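Local coordinates for sesquisabinene B synthase 2 (Santalum album, PDB 6A2A), which probably cyclises farnesyl diphosphate to the sesquiterpene sesquisabinene B with the help of magnesium or manganese ions, as a plant terpene synthase, at residues A[153-156]-A[157-160]; A[184-187]-A[188-192]. One frame throughout, in Å; residues are numbered along the deposited sequence.

Interaction 1. Residues A[153-156]-A[157-160]; sequences KNQL and CEDV
Asn154 O accepts from Cys157 N at 3.1 Å, the first of three successive i to i+3 bonds that cross from 153-156 to 157-160, after Leu156 N to Lys153 O. The amide end of Asn154 turns elsewhere, its OD1 facing the ammonium group of Lys190. Gln155 O accepts from Glu158 N one residue on, and the two side chains run out on one side of the turn. There Glu158 OE2 lies 3.6 Å from Gln155 CG, a van der Waals touch against the aliphatic part of the chain, with amide and carboxylate planes 55° apart. Gln155 CG stands anti to the backbone N (chi1 -161°), which carries it to the carboxylate. Leu156 O is gripped twice, by Asp159 N at 3.2 Å and by a water 2.8 Å away that donates to it. The same water also donates to Asp159 O, bridging the two carbonyls. The Leu156 side chain packs on Phe146. Successive i to i+3 bonds define a short 3-10 helix (154-158), here a surface link between strand 151-152 and helix 160-170, whose N-cap is Asp159, with OD1 bonded to Gly162 N.

Interaction 2. Residues A[184-187]-A[188-192]; sequences RTFA and TSKLK
Two side-chain pairs spaced i to i+4 mark this part of helix 178-192, in the N-terminal alpha-helical domain: Arg184 with Thr188, and Phe186 with Lys190. Arg184 O accepts two bonds from Thr188, one from N at 2.9 Å and a shorter one from OG1 at 2.6 Å, the donors approaching from opposite faces of the carbonyl plane. With OG1 anti to the carbonyl carbon of its own residue (chi1 -55°), the Thr188 hydroxyl swings back along the helix to that oxygen. Arg184 lies alongside, bent at chi3, and a water in the plane of its guanidinium accepts from NH1 while donating to Thr188 OG1 at 2.8 Å. On another side, Lys190 crosses one face of the Phe186 ring. Its CG makes a CH-pi contact 4.0 Å from the ring centroid, 15° off the normal, and CE comes within 3.5 Å of Phe186 CE1. Lys190 N bonds to Phe186 O, straight at 171°. Phe186 also meets the ring of Phe152 and touches Leu163 on helix 160-170. An alanine at Phe186 would lose both aromatic contacts and is likely to leave the Lys190 methylenes less restrained on that side. Methylene carbons laid on the ring, with NZ carried onward to Asn154 OD1, imply a lysine held by its aliphatic stem as well as by a polar contact of its ammonium group.

How the interactions relate
Interactions 1 and 2 follow one another in the chain, their centres about 11 Å apart, and meet directly. The polar join is Asn154 OD1 with Lys190 NZ, 2.9 Å apart, bringing the 3-10 helix at 154-158 up to helix 178-192. Beside it, Lys153 O packs 3.6 Å from Phe186 CZ, so the ring that carries the lysine stem also backs onto the start of segment 153-160. At the other end Val160 CG1 rests 4.0 Å from Leu191 CD2, an apolar touch where helix 160-170 begins. Both belong to the N-terminal domain and lie away from the magnesium-binding Asp316, Asp320, Glu394 and Asn460.

Interaction 1. Residues A[153-156]-A[157-160]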
ATOM      1  N   LYS A 153      42.451 -26.686 -32.074  1.00 26.24           N
ATOM      2  CA  LYS A 153      43.663 -26.304 -32.862  1.00 29.92           C
ATOM      3  C   LYS A 153      44.232 -24.971 -32.363  1.00 29.77           C
ATOM      4  O   LYS A 153      43.493 -23.968 -32.337  1.00 29.70           O
ATOM      5  CB  LYS A 153      43.261 -26.181 -34.318  1.00 28.19           C
ATOM      6  CG  LYS A 153      42.975 -27.500 -35.005  1.00 29.37           C
ATOM      7  CD  LYS A 153      42.394 -27.259 -36.365  1.00 31.46           C
ATOM      8  CE  LYS A 153      42.112 -28.553 -37.091  1.00 36.51           C
ATOM      9  NZ  LYS A 153      41.390 -28.295 -38.351  1.00 41.93           N
ATOM     10  N   ASN A 154      45.504 -24.990 -32.009  1.00 33.16           N
ATOM     11  CA  ASN A 154      46.135 -23.864 -31.340  1.00 34.94           C
ATOM     12  C   ASN A 154      46.064 -22.613 -32.223  1.00 36.83           C
ATOM     13  O   ASN A 154      46.013 -21.467 -31.720  1.00 35.25           O
ATOM     14  CB  ASN A 154      47.566 -24.150 -30.916  1.00 38.03           C
ATOM     15  CG  ASN A 154      47.912 -23.388 -29.655  1.00 45.59           C
ATOM     16  OD1 ASN A 154      47.177 -23.464 -28.671  1.00 46.84           O
ATOM     17  ND2 ASN A 154      48.974 -22.593 -29.699  1.00 47.95           N
ATOM     18  N   GLN A 155      45.939 -22.801 -33.523  1.00 32.19           N
ATOM     19  CA  GLN A 155      45.937 -21.673 -34.420  1.00 37.27           C
ATOM     20  C   GLN A 155      44.674 -20.826 -34.283  1.00 35.19           C
ATOM     21  O   GLN A 155      44.636 -19.658 -34.749  1.00 30.71           O
ATOM     22  CB  GLN A 155      46.043 -22.170 -35.852  1.00 41.48           C
ATOM     23  CG  GLN A 155      46.490 -21.111 -36.828  1.00 45.65           C
ATOM     24  CD  GLN A 155      47.038 -21.761 -38.078  1.00 53.08           C
ATOM     25  OE1 GLN A 155      48.101 -21.385 -38.572  1.00 61.43           O
ATOM     26  NE2 GLN A 155      46.329 -22.761 -38.586  1.00 47.98           N
ATOM     27  N   LEU A 156      43.616 -21.371 -33.668  1.00 27.70           N
ATOM     28  CA  LEU A 156      42.421 -20.614 -33.505  1.00 27.32           C
ATOM     29  C   LEU A 156      42.687 -19.406 -32.600  1.00 23.04           C
ATOM     30  O   LEU A 156      41.872 -18.533 -32.557  1.00 28.69           O
ATOM     31  CB  LEU A 156      41.313 -21.472 -32.885  1.00 27.35           C
ATOM     32  CG  LEU A 156      40.787 -22.592 -33.779  1.00 25.62           C
ATOM     33  CD1 LEU A 156      39.841 -23.479 -32.966  1.00 32.06           C
ATOM     34  CD2 LEU A 156      40.074 -22.062 -35.020  1.00 25.86           C
ATOM     35  N   CYS A 157      43.752 -19.407 -31.851  1.00 27.53           N
ATOM     36  CA  CYS A 157      44.101 -18.243 -31.009  1.00 33.92           C
ATOM     37  C   CYS A 157      44.419 -16.971 -31.825  1.00 38.90           C
ATOM     38  O   CYS A 157      44.651 -15.901 -31.249  1.00 37.65           O
ATOM     39  CB  CYS A 157      45.244 -18.611 -30.073  1.00 35.99           C
ATOM     40  SG  CYS A 157      46.877 -18.543 -30.838  1.00 55.97           S
ATOM     41  N   GLU A 158      44.408 -17.040 -33.147  1.00 35.43           N
ATOM     42  CA  GLU A 158      44.706 -15.888 -34.012  1.00 36.60           C
ATOM     43  C   GLU A 158      43.417 -15.134 -34.347  1.00 38.36           C
ATOM     44  O   GLU A 158      43.476 -14.119 -35.043  1.00 42.41           O
ATOM     45  CB  GLU A 158      45.434 -16.363 -35.274  1.00 42.76           C
ATOM     46  CG  GLU A 158      46.772 -17.033 -34.972  1.00 49.02           C
ATOM     47  CD  GLU A 158      47.606 -17.502 -36.161  1.00 51.52           C
ATOM     48  OE1 GLU A 158      48.798 -17.816 -35.944  1.00 50.68           O
ATOM     49  OE2 GLU A 158      47.070 -17.566 -37.293  1.00 44.96           O
ATOM     50  N   ASP A 159      42.254 -15.611 -33.873  1.00 29.87           N
ATOM     51  CA  ASP A 159      40.952 -15.033 -34.164  1.00 27.83           C
ATOM     52  C   ASP A 159      40.173 -14.824 -32.843  1.00 30.44           C
ATOM     53  O   ASP A 159      39.397 -15.708 -32.433  1.00 27.95           O
ATOM     54  CB  ASP A 159      40.180 -15.977 -35.074  1.00 34.91           C
ATOM     55  CG  ASP A 159      38.713 -15.626 -35.225  1.00 42.93           C
ATOM     56  OD1 ASP A 159      38.345 -14.433 -35.024  1.00 39.00           O
ATOM     57  OD2 ASP A 159      37.912 -16.559 -35.547  1.00 43.88           O
ATOM     58  N   VAL A 160      40.345 -13.679 -32.190  1.00 24.86           N
ATOM     59  CA  VAL A 160      39.722 -13.477 -30.832  1.00 23.02           C
ATOM     60  C   VAL A 160      38.199 -13.482 -30.892  1.00 25.15           C
ATOM     61  O   VAL A 160      37.542 -14.013 -29.906  1.00 26.27           O
ATOM     62  CB  VAL A 160      40.258 -12.211 -30.136  1.00 25.42           C
ATOM     63  CG1 VAL A 160      39.574 -11.965 -28.795  1.00 26.18           C
ATOM     64  CG2 VAL A 160      41.756 -12.297 -29.938  1.00 27.62           C
TER
HETATM   65  O   HOH W   1      39.227 -18.390 -33.371  1.00 34.96           O

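Interaction 2. Residues A[184-187]-A[188-192]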
ATOM      1  N   ARG A 184      35.121 -24.881 -23.639  1.00 21.98           N
ATOM      2  CA  ARG A 184      35.188 -23.923 -22.521  1.00 21.85           C
ATOM      3  C   ARG A 184      36.603 -23.806 -21.958  1.00 23.24           C
ATOM      4  O   ARG A 184      37.113 -22.671 -21.766  1.00 21.55           O
ATOM      5  CB  ARG A 184      34.210 -24.302 -21.399  1.00 24.22           C
ATOM      6  CG  ARG A 184      34.316 -23.387 -20.186  1.00 25.64           C
ATOM      7  CD  ARG A 184      33.506 -23.841 -18.966  1.00 26.77           C
ATOM      8  NE  ARG A 184      34.078 -25.073 -18.446  1.00 28.98           N
ATOM      9  CZ  ARG A 184      35.122 -25.131 -17.637  1.00 29.62           C
ATOM     10  NH1 ARG A 184      35.716 -24.022 -17.231  1.00 36.29           N
ATOM     11  NH2 ARG A 184      35.581 -26.305 -17.224  1.00 37.87           N
ATOM     12  N   THR A 185      37.283 -24.917 -21.681  1.00 20.43           N
ATOM     13  CA  THR A 185      38.593 -24.898 -21.106  1.00 23.95           C
ATOM     14  C   THR A 185      39.572 -24.216 -22.092  1.00 24.66           C
ATOM     15  O   THR A 185      40.355 -23.388 -21.673  1.00 23.03           O
ATOM     16  CB  THR A 185      39.075 -26.326 -20.769  1.00 29.24           C
ATOM     17  OG1 THR A 185      38.178 -26.852 -19.783  1.00 30.22           O
ATOM     18  CG2 THR A 185      40.472 -26.365 -20.189  1.00 32.31           C
ATOM     19  N   PHE A 186      39.452 -24.531 -23.359  1.00 22.18           N
ATOM     20  CA  PHE A 186      40.384 -24.019 -24.373  1.00 24.13           C
ATOM     21  C   PHE A 186      40.158 -22.508 -24.540  1.00 20.68           C
ATOM     22  O   PHE A 186      41.121 -21.773 -24.410  1.00 23.50           O
ATOM     23  CB  PHE A 186      40.165 -24.732 -25.700  1.00 24.81           C
ATOM     24  CG  PHE A 186      40.957 -24.170 -26.845  1.00 25.55           C
ATOM     25  CD1 PHE A 186      42.298 -24.490 -26.983  1.00 30.50           C
ATOM     26  CD2 PHE A 186      40.342 -23.379 -27.781  1.00 25.72           C
ATOM     27  CE1 PHE A 186      43.017 -23.993 -28.061  1.00 29.25           C
ATOM     28  CE2 PHE A 186      41.055 -22.909 -28.866  1.00 29.12           C
ATOM     29  CZ  PHE A 186      42.389 -23.224 -28.992  1.00 26.92           C
ATOM     30  N   ALA A 187      38.922 -22.112 -24.767  1.00 22.54           N
ATOM     31  CA  ALA A 187      38.578 -20.685 -25.032  1.00 23.09           C
ATOM     32  C   ALA A 187      38.890 -19.825 -23.810  1.00 24.01           C
ATOM     33  O   ALA A 187      39.459 -18.691 -23.978  1.00 22.97           O
ATOM     34  CB  ALA A 187      37.158 -20.510 -25.436  1.00 23.12           C
ATOM     35  N   THR A 188      38.584 -20.320 -22.595  1.00 22.07           N
ATOM     36  CA  THR A 188      38.901 -19.601 -21.369  1.00 22.96           C
ATOM     37  C   THR A 188      40.403 -19.342 -21.283  1.00 24.07           C
ATOM     38  O   THR A 188      40.855 -18.226 -20.983  1.00 23.30           O
ATOM     39  CB  THR A 188      38.402 -20.313 -20.091  1.00 22.10           C
ATOM     40  OG1 THR A 188      37.000 -20.553 -20.193  1.00 22.33           O
ATOM     41  CG2 THR A 188      38.662 -19.496 -18.842  1.00 23.01           C
ATOM     42  N   SER A 189      41.198 -20.392 -21.486  1.00 25.39           N
ATOM     43  CA  SER A 189      42.632 -20.309 -21.339  1.00 25.94           C
ATOM     44  C   SER A 189      43.205 -19.325 -22.366  1.00 24.84           C
ATOM     45  O   SER A 189      44.017 -18.456 -22.032  1.00 29.21           O
ATOM     46  CB  SER A 189      43.283 -21.687 -21.495  1.00 26.78           C
ATOM     47  OG  SER A 189      44.705 -21.526 -21.507  1.00 31.48           O
ATOM     48  N   LYS A 190      42.812 -19.497 -23.605  1.00 24.79           N
ATOM     49  CA  LYS A 190      43.318 -18.620 -24.708  1.00 28.51           C
ATOM     50  C   LYS A 190      42.888 -17.173 -24.488  1.00 27.93           C
ATOM     51  O   LYS A 190      43.723 -16.236 -24.668  1.00 25.29           O
ATOM     52  CB  LYS A 190      42.809 -19.073 -26.078  1.00 28.33           C
ATOM     53  CG  LYS A 190      43.377 -20.386 -26.579  1.00 31.86           C
ATOM     54  CD  LYS A 190      44.824 -20.544 -26.253  1.00 35.88           C
ATOM     55  CE  LYS A 190      45.457 -21.782 -26.812  1.00 41.94           C
ATOM     56  NZ  LYS A 190      46.837 -21.925 -26.287  1.00 46.17           N
ATOM     57  N   LEU A 191      41.642 -16.950 -24.083  1.00 24.89           N
ATOM     58  CA  LEU A 191      41.209 -15.542 -23.849  1.00 26.01           C
ATOM     59  C   LEU A 191      41.948 -14.972 -22.640  1.00 31.63           C
ATOM     60  O   LEU A 191      42.362 -13.772 -22.663  1.00 31.39           O
ATOM     61  CB  LEU A 191      39.687 -15.456 -23.663  1.00 24.40           C
ATOM     62  CG  LEU A 191      38.836 -15.799 -24.877  1.00 25.06           C
ATOM     63  CD1 LEU A 191      37.377 -15.929 -24.464  1.00 26.12           C
ATOM     64  CD2 LEU A 191      38.972 -14.774 -26.005  1.00 22.84           C
ATOM     65  N   LYS A 192      42.120 -15.757 -21.575  1.00 29.24           N
ATOM     66  CA  LYS A 192      42.825 -15.258 -20.412  1.00 33.27           C
ATOM     67  C   LYS A 192      44.245 -14.847 -20.782  1.00 35.09           C
ATOM     68  O   LYS A 192      44.726 -13.858 -20.196  1.00 37.53           O
ATOM     69  CB  LYS A 192      42.902 -16.264 -19.264  1.00 37.00           C
ATOM     70  CG  LYS A 192      41.672 -16.346 -18.392  1.00 39.19           C
ATOM     71  CD  LYS A 192      41.931 -17.130 -17.130  1.00 45.64           C
ATOM     72  CE  LYS A 192      40.677 -17.582 -16.408  1.00 50.57           C
ATOM     73  NZ  LYS A 192      39.583 -16.582 -16.476  1.00 54.33           N
TER
HETATM   74  O   HOH W   2      35.642 -21.146 -17.786  1.00 25.10           O